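PDB 6P74: putative ATP-dependent endonuclease of the OLD family from Thermus scotoductus, which degrades linear or supercoiled double-stranded DNA from 5' to 3' with divalent metal ions and also has DNA-stimulated ATPase activity. Local coordinates for residues Pro284-Cys295 and Ser311-Arg319. Numbering follows the deposited sequence.
Sequences PQAQRYFYRLLC and SPIFADVNR. With SO4 (sulfate ion), chain J.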
loop_
_atom_site.group_PDB
_atom_site.type_symbol
_atom_site.label_atom_id
_atom_site.label_comp_id
_atom_site.label_asym_id
_atom_site.label_seq_id
_atom_site.Cartn_x
_atom_site.Cartn_y
_atom_site.Cartn_z
ATOM N N PRO A 284 -16.822 13.178 17.330
ATOM C CA PRO A 284 -16.482 14.596 17.111
ATOM C C PRO A 284 -15.995 15.326 18.364
ATOM O O PRO A 284 -15.088 16.165 18.275
ATOM C CB PRO A 284 -17.803 15.188 16.589
ATOM C CG PRO A 284 -18.485 14.037 15.918
ATOM C CD PRO A 284 -18.093 12.793 16.681
ATOM N N GLN A 285 -16.609 15.062 19.519
ATOM C CA GLN A 285 -16.165 15.670 20.771
ATOM C C GLN A 285 -14.751 15.226 21.123
ATOM O O GLN A 285 -13.954 16.011 21.643
ATOM C CB GLN A 285 -17.130 15.302 21.899
ATOM C CG GLN A 285 -17.188 16.310 23.031
ATOM C CD GLN A 285 -17.775 17.650 22.598
ATOM O OE1 GLN A 285 -18.070 17.861 21.421
ATOM N NE2 GLN A 285 -17.947 18.558 23.554
ATOM N N ALA A 286 -14.427 13.962 20.848
ATOM C CA ALA A 286 -13.070 13.481 21.072
ATOM C C ALA A 286 -12.110 14.056 20.053
ATOM O O ALA A 286 -10.929 14.253 20.361
ATOM C CB ALA A 286 -13.022 11.950 21.029
ATOM N N GLN A 287 -12.589 14.303 18.835
ATOM C CA GLN A 287 -11.752 14.954 17.842
ATOM C C GLN A 287 -11.411 16.358 18.285
ATOM O O GLN A 287 -10.280 16.823 18.101
ATOM C CB GLN A 287 -12.457 14.973 16.492
ATOM C CG GLN A 287 -12.749 13.595 15.899
ATOM C CD GLN A 287 -13.566 13.734 14.623
ATOM O OE1 GLN A 287 -13.371 14.677 13.856
ATOM N NE2 GLN A 287 -14.503 12.820 14.411
ATOM N N ARG A 288 -12.367 17.032 18.912
ATOM C CA ARG A 288 -12.089 18.358 19.434
ATOM C C ARG A 288 -11.070 18.291 20.552
ATOM O O ARG A 288 -10.157 19.119 20.621
ATOM C CB ARG A 288 -13.382 19.021 19.903
ATOM C CG ARG A 288 -14.091 19.751 18.783
ATOM C CD ARG A 288 -15.400 20.461 19.223
ATOM N NE ARG A 288 -16.585 19.694 18.832
ATOM C CZ ARG A 288 -17.210 19.802 17.658
ATOM N NH1 ARG A 288 -16.797 20.677 16.732
ATOM N NH2 ARG A 288 -18.265 19.036 17.417
ATOM N N TYR A 289 -11.198 17.302 21.429
ATOM C CA TYR A 289 -10.232 17.153 22.508
ATOM C C TYR A 289 -8.832 16.856 21.953
ATOM O O TYR A 289 -7.850 17.487 22.341
ATOM C CB TYR A 289 -10.729 16.060 23.467
ATOM C CG TYR A 289 -9.826 15.807 24.634
ATOM C CD1 TYR A 289 -8.709 15.018 24.490
ATOM C CD2 TYR A 289 -10.092 16.354 25.880
ATOM C CE1 TYR A 289 -7.867 14.781 25.539
ATOM C CE2 TYR A 289 -9.251 16.118 26.952
ATOM C CZ TYR A 289 -8.130 15.329 26.763
ATOM O OH TYR A 289 -7.252 15.069 27.790
ATOM N N PHE A 290 -8.735 15.938 20.990
ATOM C CA PHE A 290 -7.447 15.583 20.403
ATOM C C PHE A 290 -6.800 16.786 19.702
ATOM O O PHE A 290 -5.615 17.087 19.914
ATOM C CB PHE A 290 -7.654 14.404 19.441
ATOM C CG PHE A 290 -6.394 13.665 19.070
ATOM C CD1 PHE A 290 -5.240 13.771 19.848
ATOM C CD2 PHE A 290 -6.364 12.861 17.938
ATOM C CE1 PHE A 290 -4.085 13.093 19.488
ATOM C CE2 PHE A 290 -5.212 12.171 17.581
ATOM C CZ PHE A 290 -4.071 12.292 18.346
ATOM N N TYR A 291 -7.566 17.489 18.864
ATOM C CA TYR A 291 -7.032 18.654 18.164
ATOM C C TYR A 291 -6.497 19.697 19.141
ATOM O O TYR A 291 -5.395 20.223 18.961
ATOM C CB TYR A 291 -8.105 19.267 17.262
ATOM C CG TYR A 291 -7.644 20.486 16.475
ATOM C CD1 TYR A 291 -6.603 20.401 15.564
ATOM C CD2 TYR A 291 -8.265 21.720 16.639
ATOM C CE1 TYR A 291 -6.176 21.518 14.840
ATOM C CE2 TYR A 291 -7.850 22.837 15.916
ATOM C CZ TYR A 291 -6.810 22.725 15.017
ATOM O OH TYR A 291 -6.404 23.830 14.301
ATOM N N ARG A 292 -7.274 20.027 20.173
ATOM C CA ARG A 292 -6.799 20.985 21.169
ATOM C C ARG A 292 -5.499 20.514 21.806
ATOM O O ARG A 292 -4.598 21.316 22.085
ATOM C CB ARG A 292 -7.862 21.194 22.238
ATOM C CG ARG A 292 -7.616 22.429 23.087
ATOM C CD ARG A 292 -7.818 22.144 24.560
ATOM N NE ARG A 292 -6.866 21.149 25.046
ATOM C CZ ARG A 292 -5.684 21.442 25.584
ATOM N NH1 ARG A 292 -5.305 22.716 25.704
ATOM N NH2 ARG A 292 -4.879 20.460 25.997
ATOM N N LEU A 293 -5.387 19.207 22.040
ATOM C CA LEU A 293 -4.186 18.644 22.633
ATOM C C LEU A 293 -3.001 18.759 21.684
ATOM O O LEU A 293 -1.898 19.133 22.104
ATOM C CB LEU A 293 -4.458 17.190 23.008
ATOM C CG LEU A 293 -3.467 16.336 23.761
ATOM C CD1 LEU A 293 -4.179 15.057 24.094
ATOM C CD2 LEU A 293 -2.300 16.048 22.878
ATOM N N LEU A 294 -3.209 18.443 20.406
ATOM C CA LEU A 294 -2.127 18.546 19.441
ATOM C C LEU A 294 -1.684 19.993 19.277
ATOM O O LEU A 294 -0.480 20.271 19.196
ATOM C CB LEU A 294 -2.561 17.936 18.108
ATOM C CG LEU A 294 -2.739 16.417 18.190
ATOM C CD1 LEU A 294 -3.442 15.869 16.963
ATOM C CD2 LEU A 294 -1.396 15.708 18.394
ATOM N N CYS A 295 -2.637 20.932 19.285
ATOM C CA CYS A 295 -2.281 22.339 19.144
ATOM C C CYS A 295 -1.502 22.850 20.348
ATOM O O CYS A 295 -0.582 23.661 20.193
ATOM C CB CYS A 295 -3.529 23.193 18.941
ATOM S SG CYS A 295 -4.340 22.992 17.358
ATOM N N SER A 311 -11.415 16.106 8.331
ATOM C CA SER A 311 -12.296 16.614 9.365
ATOM C C SER A 311 -12.172 18.116 9.463
ATOM O O SER A 311 -11.053 18.628 9.574
ATOM C CB SER A 311 -11.954 15.991 10.712
ATOM O OG SER A 311 -12.676 16.630 11.759
ATOM N N PRO A 312 -13.276 18.864 9.431
ATOM C CA PRO A 312 -13.182 20.304 9.706
ATOM C C PRO A 312 -12.771 20.621 11.144
ATOM O O PRO A 312 -12.548 21.794 11.471
ATOM C CB PRO A 312 -14.594 20.819 9.393
ATOM C CG PRO A 312 -15.480 19.622 9.524
ATOM C CD PRO A 312 -14.646 18.427 9.133
ATOM N N ILE A 313 -12.692 19.635 12.023
ATOM C CA ILE A 313 -12.268 19.944 13.377
ATOM C C ILE A 313 -10.754 20.079 13.440
ATOM O O ILE A 313 -10.239 20.918 14.182
ATOM C CB ILE A 313 -12.820 18.884 14.343
ATOM C CG1 ILE A 313 -14.346 19.057 14.471
ATOM C CG2 ILE A 313 -12.145 18.972 15.693
ATOM C CD1 ILE A 313 -15.083 17.731 14.699
ATOM N N PHE A 314 -10.028 19.320 12.616
ATOM C CA PHE A 314 -8.570 19.388 12.542
ATOM C C PHE A 314 -8.055 20.379 11.499
ATOM O O PHE A 314 -6.837 20.589 11.401
ATOM C CB PHE A 314 -7.996 17.997 12.246
ATOM C CG PHE A 314 -8.116 17.034 13.388
ATOM C CD1 PHE A 314 -9.276 16.287 13.568
ATOM C CD2 PHE A 314 -7.070 16.876 14.290
ATOM C CE1 PHE A 314 -9.391 15.406 14.632
ATOM C CE2 PHE A 314 -7.169 15.990 15.355
ATOM C CZ PHE A 314 -8.330 15.252 15.526
ATOM N N ALA A 315 -8.923 20.988 10.707
ATOM C CA ALA A 315 -8.474 21.930 9.686
ATOM C C ALA A 315 -9.163 23.254 9.995
ATOM O O ALA A 315 -10.256 23.528 9.495
ATOM C CB ALA A 315 -8.768 21.416 8.301
ATOM N N ASP A 316 -8.512 24.060 10.834
ATOM C CA ASP A 316 -9.089 25.278 11.393
ATOM C C ASP A 316 -8.747 26.469 10.508
ATOM O O ASP A 316 -7.564 26.760 10.295
ATOM C CB ASP A 316 -8.554 25.506 12.804
ATOM C CG ASP A 316 -9.444 26.397 13.621
ATOM O OD1 ASP A 316 -9.734 27.542 13.180
ATOM O OD2 ASP A 316 -9.868 25.934 14.706
ATOM N N VAL A 317 -9.774 27.181 10.023
ATOM C CA VAL A 317 -9.492 28.335 9.174
ATOM C C VAL A 317 -8.772 29.433 9.955
ATOM O O VAL A 317 -8.021 30.220 9.372
ATOM C CB VAL A 317 -10.774 28.874 8.511
ATOM C CG1 VAL A 317 -11.675 29.341 9.553
ATOM C CG2 VAL A 317 -10.469 30.040 7.636
ATOM N N ASN A 318 -8.977 29.519 11.267
ATOM C CA ASN A 318 -8.293 30.557 12.027
ATOM C C ASN A 318 -6.813 30.260 12.162
ATOM O O ASN A 318 -6.030 31.158 12.474
ATOM C CB ASN A 318 -8.940 30.722 13.402
ATOM C CG ASN A 318 -10.450 30.918 13.305
ATOM O OD1 ASN A 318 -10.943 32.042 13.118
ATOM N ND2 ASN A 318 -11.196 29.812 13.403
ATOM N N ARG A 319 -6.409 29.032 11.905
ATOM C CA ARG A 319 -4.998 28.685 11.913
ATOM C C ARG A 319 -4.833 28.465 10.407
ATOM O O ARG A 319 -5.131 27.389 9.880
ATOM C CB ARG A 319 -4.811 27.414 12.749
ATOM C CG ARG A 319 -3.449 27.223 13.347
ATOM C CD ARG A 319 -3.469 26.022 14.284
ATOM N NE ARG A 319 -3.855 26.354 15.657
ATOM C CZ ARG A 319 -2.976 26.494 16.650
ATOM N NH1 ARG A 319 -1.674 26.319 16.419
ATOM N NH2 ARG A 319 -3.396 26.789 17.874
HETATM S S SO4 J . -21.305 17.001 18.853
HETATM O O1 SO4 J . -19.924 17.446 19.024
HETATM O O2 SO4 J . -22.218 18.030 19.345
HETATM O O3 SO4 J . -21.517 15.775 19.611
HETATM O O4 SO4 J . -21.556 16.738 17.439
#
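In the P-loop ATPase core, where strand 304-308 lies between strands 272-276 and 23-27 of the mixed sheet, Tyr291 and Phe314 join helix 284-299 to the loop that follows strand 304-308. Their contact is reciprocal. Tyr291 CB sits over one face of the Phe314 ring, 4.2 Å from its centroid, while Phe314 CA lies over the Tyr291 ring, 4.1 Å from that centroid. The rings themselves form an offset edge-to-face pair, the Tyr291 edge turned toward the Phe314 face with the planes at 70°. With CG anti to the backbone N (chi1 -180°), the Tyr291 ring is directed over the loop, and its OH ends 3.1 Å from Asp316 CB. Ile313 O and Cys295 SG lie over opposite faces of the Tyr291 ring, both offset toward its rim. Phe290 CD2 and Leu294 CD1 border Phe314 near its plane, and Phe290 continues the apolar layer to Phe260 of helix 246-266.

One side-chain bond accompanies this packing: Ser311 OG donates to Gln287 OE1 at 2.9 Å, nearly in line with the carbonyl (C=O...donor angle 171°). The same OG accepts from Ile313 N in an ST turn, and Gln287 NE2 donates to Leu282 O, so both ends of the amide are held. Ile313 CD1 lies over the Arg288 guanidinium, whose NH2 donates to a sulfate ion that was probably picked up during crystallisation. Beyond the tyrosine, Asp316 OD1 receives Asn318 N in an Asx turn and Asn318 ND2 through its syn lone pair, while Arg319 NH1 makes a salt bridge with Asp299 and Cys295 lies over one guanidinium face. Chemically, the contact is mainly aromatic and aliphatic packing; its serine, both donor and acceptor, links the loop's turn to the helix, about 10 Å from the Ser311 side chain to that of Lys34, which probably binds ATP.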